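PDB 6RIY: replicative DNA helicase, which carries an intein, the part described here, which probably excises itself from the helicase precursor and joins the flanking segments by protein splicing. Local coordinates for residues T6-P11 against T15-V20; R123-D128 against H132-G137. One frame throughout, in Å; residues are numbered along the deposited sequence. Where two conformers were deposited one is given.

Interaction 1: T6-P11 against T15-V20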
loop_
_atom_site.group_PDB
_atom_site.type_symbol
_atom_site.label_atom_id
_atom_site.label_comp_id
_atom_site.label_asym_id
_atom_site.label_seq_id
_atom_site.Cartn_x
_atom_site.Cartn_y
_atom_site.Cartn_z
ATOM N N THR A 6 -0.633 4.354 8.447
ATOM C CA THR A 6 -1.260 4.441 7.133
ATOM C C THR A 6 -2.749 4.183 7.274
ATOM O O THR A 6 -3.134 3.125 7.785
ATOM C CB THR A 6 -0.679 3.432 6.148
ATOM O OG1 THR A 6 0.749 3.552 6.081
ATOM C CG2 THR A 6 -1.272 3.686 4.752
ATOM N N PRO A 7 -3.613 5.111 6.875
ATOM C CA PRO A 7 -5.051 4.828 6.897
ATOM C C PRO A 7 -5.423 3.921 5.733
ATOM O O PRO A 7 -4.962 4.110 4.605
ATOM C CB PRO A 7 -5.689 6.215 6.755
ATOM C CG PRO A 7 -4.681 6.998 5.971
ATOM C CD PRO A 7 -3.316 6.456 6.353
ATOM N N LEU A 8 -6.240 2.910 6.026
ATOM C CA LEU A 8 -6.717 1.968 5.020
ATOM C C LEU A 8 -8.234 2.015 4.956
ATOM O O LEU A 8 -8.886 1.927 6.000
ATOM C CB LEU A 8 -6.271 0.536 5.359
ATOM C CG LEU A 8 -4.781 0.351 5.634
ATOM C CD1 LEU A 8 -4.507 -1.101 6.043
ATOM C CD2 LEU A 8 -3.984 0.711 4.389
ATOM N N PRO A 9 -8.839 2.123 3.772
ATOM C CA PRO A 9 -10.300 2.100 3.707
ATOM C C PRO A 9 -10.833 0.704 3.976
ATOM O O PRO A 9 -10.223 -0.303 3.613
ATOM C CB PRO A 9 -10.600 2.533 2.267
ATOM C CG PRO A 9 -9.424 2.047 1.507
ATOM C CD PRO A 9 -8.228 2.206 2.433
ATOM N N THR A 10 -11.989 0.648 4.618
ATOM C CA THR A 10 -12.707 -0.586 4.890
ATOM C C THR A 10 -14.127 -0.426 4.385
ATOM O O THR A 10 -14.541 0.679 4.019
ATOM C CB THR A 10 -12.711 -0.899 6.393
ATOM O OG1 THR A 10 -13.549 0.047 7.062
ATOM C CG2 THR A 10 -11.302 -0.811 6.944
ATOM N N PRO A 11 -14.908 -1.511 4.339
ATOM C CA PRO A 11 -16.313 -1.359 3.915
ATOM C C PRO A 11 -17.106 -0.376 4.764
ATOM O O PRO A 11 -18.022 0.275 4.244
ATOM C CB PRO A 11 -16.870 -2.787 4.028
ATOM C CG PRO A 11 -15.706 -3.656 3.822
ATOM C CD PRO A 11 -14.534 -2.935 4.450
ATOM N N THR A 15 -9.419 2.362 8.806
ATOM C CA THR A 15 -8.600 1.758 9.849
ATOM C C THR A 15 -7.141 2.073 9.561
ATOM O O THR A 15 -6.770 2.401 8.432
ATOM C CB THR A 15 -8.798 0.231 9.933
ATOM O OG1 THR A 15 -8.216 -0.266 11.151
ATOM C CG2 THR A 15 -8.142 -0.472 8.746
ATOM N N THR A 16 -6.305 1.989 10.597
ATOM C CA THR A 16 -4.875 2.134 10.357
ATOM C C THR A 16 -4.262 0.757 10.148
ATOM O O THR A 16 -4.781 -0.258 10.624
ATOM C CB THR A 16 -4.177 2.829 11.522
ATOM O OG1 THR A 16 -4.410 2.069 12.719
ATOM C CG2 THR A 16 -4.697 4.256 11.716
ATOM N N MET A 17 -3.124 0.736 9.460
ATOM C CA MET A 17 -2.382 -0.513 9.338
ATOM C C MET A 17 -2.070 -1.090 10.716
ATOM O O MET A 17 -2.106 -2.312 10.909
ATOM C CB MET A 17 -1.103 -0.285 8.533
ATOM C CG MET A 17 -0.153 -1.461 8.487
ATOM S SD MET A 17 -0.917 -2.945 7.806
ATOM C CE MET A 17 -0.507 -2.722 6.069
ATOM N N GLY A 18 -1.803 -0.226 11.699
ATOM C CA GLY A 18 -1.494 -0.731 13.032
ATOM C C GLY A 18 -2.643 -1.478 13.687
ATOM O O GLY A 18 -2.427 -2.328 14.558
ATOM N N ASP A 19 -3.875 -1.159 13.304
ATOM C CA ASP A 19 -5.069 -1.736 13.901
ATOM C C ASP A 19 -5.615 -2.932 13.125
ATOM O O ASP A 19 -6.677 -3.443 13.474
ATOM C CB ASP A 19 -6.159 -0.666 14.025
ATOM C CG ASP A 19 -6.114 0.070 15.342
ATOM O OD1 ASP A 19 -5.337 -0.327 16.234
ATOM O OD2 ASP A 19 -6.872 1.052 15.493
ATOM N N VAL A 20 -4.928 -3.392 12.088
ATOM C CA VAL A 20 -5.433 -4.499 11.278
ATOM C C VAL A 20 -5.164 -5.820 11.978
ATOM O O VAL A 20 -4.053 -6.063 12.459
ATOM C CB VAL A 20 -4.795 -4.497 9.877
ATOM C CG1 VAL A 20 -5.225 -5.735 9.122
ATOM C CG2 VAL A 20 -5.204 -3.260 9.124
#
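Leu8 and Val20 meet nearly at right angles: CD1 of Leu8 lies 3.8 Å from CG2 of Val20 and packs over the backbone at Met17, 4.0 Å from Met17 CA. The leucine reaches them because its CG stands beside its backbone N (chi1 -52°), on the sheet face shared with Thr15. The methyls CG2 of Thr10 and CG2 of Thr15 cross in the Thr15 conformer given, one of two deposited, and that contact is uncertain. The hydroxyl of Thr10 is bonded to Gly13 N in the connecting turn. Pro7 opposes Thr16 on the other face as a non-hydrogen-bonded pair. The backbone completes this beta hairpin: Thr15 N donates nearly straight to Leu8 O (2.9 Å), in the carbonyl plane, while the reverse bond between Leu8 N and Thr15 O is modelled so short that its length is doubtful. Met17 N, at the start of a 3-10 turn, donates to Thr6 O at 2.9 Å, and Thr16 CA brings a CA-H...O contact to the same oxygen. Backbone polar groups thus set the register of this HINT-fold hairpin, while Leu8 and Met17, packed on Tyr134, and Val20 turn apolar carbons to the buried side.

Interaction 2: R123-D128 against H132-G137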
loop_
_atom_site.group_PDB
_atom_site.type_symbol
_atom_site.label_atom_id
_atom_site.label_comp_id
_atom_site.label_asym_id
_atom_site.label_seq_id
_atom_site.Cartn_x
_atom_site.Cartn_y
_atom_site.Cartn_z
ATOM N N ARG A 123 4.196 -2.819 9.036
ATOM C CA ARG A 123 3.587 -4.147 9.078
ATOM C C ARG A 123 3.179 -4.573 7.674
ATOM O O ARG A 123 2.815 -3.732 6.850
ATOM C CB ARG A 123 2.312 -4.185 9.931
ATOM C CG ARG A 123 2.463 -4.093 11.422
ATOM C CD ARG A 123 1.067 -4.109 12.066
ATOM N NE ARG A 123 0.530 -5.463 12.181
ATOM C CZ ARG A 123 -0.757 -5.751 12.346
ATOM N NH1 ARG A 123 -1.663 -4.780 12.392
ATOM N NH2 ARG A 123 -1.139 -7.013 12.456
ATOM N N CYS A 124 3.148 -5.885 7.444
ATOM C CA CYS A 124 2.573 -6.470 6.237
ATOM C C CYS A 124 1.274 -7.205 6.542
ATOM O O CYS A 124 1.098 -7.782 7.620
ATOM C CB CYS A 124 3.522 -7.464 5.564
ATOM S SG CYS A 124 5.076 -6.790 5.026
ATOM N N VAL A 125 0.387 -7.223 5.547
ATOM C CA VAL A 125 -0.820 -8.039 5.578
ATOM C C VAL A 125 -0.811 -8.935 4.346
ATOM O O VAL A 125 -0.192 -8.626 3.325
ATOM C CB VAL A 125 -2.108 -7.187 5.609
ATOM C CG1 VAL A 125 -2.138 -6.296 6.840
ATOM C CG2 VAL A 125 -2.216 -6.340 4.333
ATOM N N GLU A 126 -1.516 -10.055 4.446
ATOM C CA GLU A 126 -1.890 -10.828 3.273
ATOM C C GLU A 126 -3.409 -10.829 3.164
ATOM O O GLU A 126 -4.108 -10.870 4.177
ATOM C CB GLU A 126 -1.342 -12.251 3.348
ATOM C CG GLU A 126 0.151 -12.299 3.654
ATOM C CD GLU A 126 0.737 -13.695 3.584
ATOM O OE1 GLU A 126 0.390 -14.445 2.647
ATOM O OE2 GLU A 126 1.552 -14.045 4.466
ATOM N N VAL A 127 -3.927 -10.776 1.940
ATOM C CA VAL A 127 -5.365 -10.680 1.734
ATOM C C VAL A 127 -5.825 -11.804 0.816
ATOM O O VAL A 127 -5.028 -12.447 0.134
ATOM C CB VAL A 127 -5.775 -9.305 1.172
ATOM C CG1 VAL A 127 -5.517 -8.223 2.233
ATOM C CG2 VAL A 127 -4.997 -9.015 -0.096
ATOM N N ASP A 128 -7.136 -12.051 0.820
ATOM C CA ASP A 128 -7.676 -13.265 0.224
ATOM C C ASP A 128 -8.126 -13.077 -1.222
ATOM O O ASP A 128 -8.913 -13.881 -1.727
ATOM C CB ASP A 128 -8.815 -13.816 1.083
ATOM C CG ASP A 128 -10.117 -13.057 0.915
ATOM O OD1 ASP A 128 -10.113 -11.917 0.401
ATOM O OD2 ASP A 128 -11.158 -13.619 1.307
ATOM N N HIS A 132 -3.695 -10.270 -4.876
ATOM C CA HIS A 132 -2.906 -9.788 -3.736
ATOM C C HIS A 132 -2.877 -8.261 -3.681
ATOM O O HIS A 132 -1.829 -7.657 -3.441
ATOM C CB HIS A 132 -1.463 -10.313 -3.763
ATOM C CG HIS A 132 -1.334 -11.805 -3.806
ATOM N ND1 HIS A 132 -2.417 -12.657 -3.816
ATOM C CD2 HIS A 132 -0.236 -12.596 -3.843
ATOM C CE1 HIS A 132 -1.992 -13.907 -3.865
ATOM N NE2 HIS A 132 -0.672 -13.898 -3.882
ATOM N N LEU A 133 -4.028 -7.623 -3.902
ATOM C CA LEU A 133 -4.095 -6.166 -3.891
ATOM C C LEU A 133 -5.050 -5.665 -2.818
ATOM O O LEU A 133 -6.076 -6.290 -2.541
ATOM C CB LEU A 133 -4.554 -5.630 -5.256
ATOM C CG LEU A 133 -3.543 -5.792 -6.380
ATOM C CD1 LEU A 133 -4.185 -5.409 -7.709
ATOM C CD2 LEU A 133 -2.310 -4.941 -6.116
ATOM N N TYR A 134 -4.730 -4.502 -2.247
ATOM C CA TYR A 134 -5.657 -3.816 -1.357
ATOM C C TYR A 134 -5.436 -2.320 -1.515
ATOM O O TYR A 134 -4.407 -1.883 -2.032
ATOM C CB TYR A 134 -5.515 -4.262 0.116
ATOM C CG TYR A 134 -4.199 -3.947 0.816
ATOM C CD1 TYR A 134 -3.107 -4.795 0.687
ATOM C CD2 TYR A 134 -4.051 -2.812 1.622
ATOM C CE1 TYR A 134 -1.912 -4.528 1.319
ATOM C CE2 TYR A 134 -2.854 -2.537 2.260
ATOM C CZ TYR A 134 -1.787 -3.404 2.106
ATOM O OH TYR A 134 -0.582 -3.165 2.734
ATOM N N LEU A 135 -6.420 -1.529 -1.078
ATOM C CA LEU A 135 -6.335 -0.075 -1.217
ATOM C C LEU A 135 -5.712 0.549 0.024
ATOM O O LEU A 135 -5.992 0.122 1.144
ATOM C CB LEU A 135 -7.717 0.534 -1.440
ATOM C CG LEU A 135 -8.515 -0.073 -2.592
ATOM C CD1 LEU A 135 -9.828 0.690 -2.787
ATOM C CD2 LEU A 135 -7.650 -0.029 -3.857
ATOM N N ALA A 136 -4.893 1.583 -0.175
ATOM C CA ALA A 136 -4.191 2.196 0.950
ATOM C C ALA A 136 -4.109 3.704 0.793
ATOM O O ALA A 136 -4.033 4.227 -0.321
ATOM C CB ALA A 136 -2.772 1.639 1.091
ATOM N N GLY A 137 -4.074 4.400 1.930
ATOM C CA GLY A 137 -3.935 5.838 1.940
ATOM C C GLY A 137 -5.264 6.530 1.705
ATOM O O GLY A 137 -6.258 5.931 1.295
HETATM O O HOH W 1 1.455 -5.368 2.905
#
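Val127 and His132 have the nearest CA atoms, 6.1 Å apart, and strands 125-127 and 133-136, 7.8 Å apart at their axes, run with their N-to-C directions at 124° to each other, roughly antiparallel but strongly splayed, with no direct hydrogen bond between them. Side chains bridge the gap. Val125 puts CG2 against the Tyr134 ring, 3.5 Å from CE1 of the tyrosine, in an oblique approach. The CB atoms of both residues already head toward the opposite segment, and the rotation of the valine (chi1 -60°) leaves its CG2 beside the CE1-CZ side of the ring. Val127 works two ways: CG1 comes to the ring more distantly, 4.5 Å from CD1 of Tyr134, and CG2 rests 3.8 Å from Leu133 O. That oxygen is hydrogen-bonded to ND2 of Asn129, whose backbone O accepts from ND1 of His132, tying the connecting loop to the start of segment 132-137. Here, in an intein of the Hedgehog/intein (HINT) fold, strand 133-136 pairs antiparallel with strand 141-144; Val125 pairs with the backbone of Ala146, part of the altered alanine C terminus of this variant. The phenol oxygen has a water partner at the ring edge, in its plane, 3.0 Å from Tyr134 OH. Val125 N donates a weak hydrogen bond to the same water, 3.4 Å from Val125 N to the water O.

Overall arrangement
Followed from the N terminus, interaction 1 closes first, over a short turn, and the chain then runs through both four-stranded sheets before interaction 2 closes an equally short loop near the C terminus. The two are in series and neither nests in the other, but their centres lie 10 Å apart. Pro7 O and Gly137 N, 2.8 Å apart, probably hydrogen bond the first hairpin to the residue just past strand 133-136, and Arg123 NH1 probably hydrogen bonds to Val20 O at 2.7 Å, joining the residue after the 3-10 turn to strand 122-127. Two short loops distant in sequence are thus brought together, joining the N-terminal hairpin to the C-terminal strands of the HINT fold.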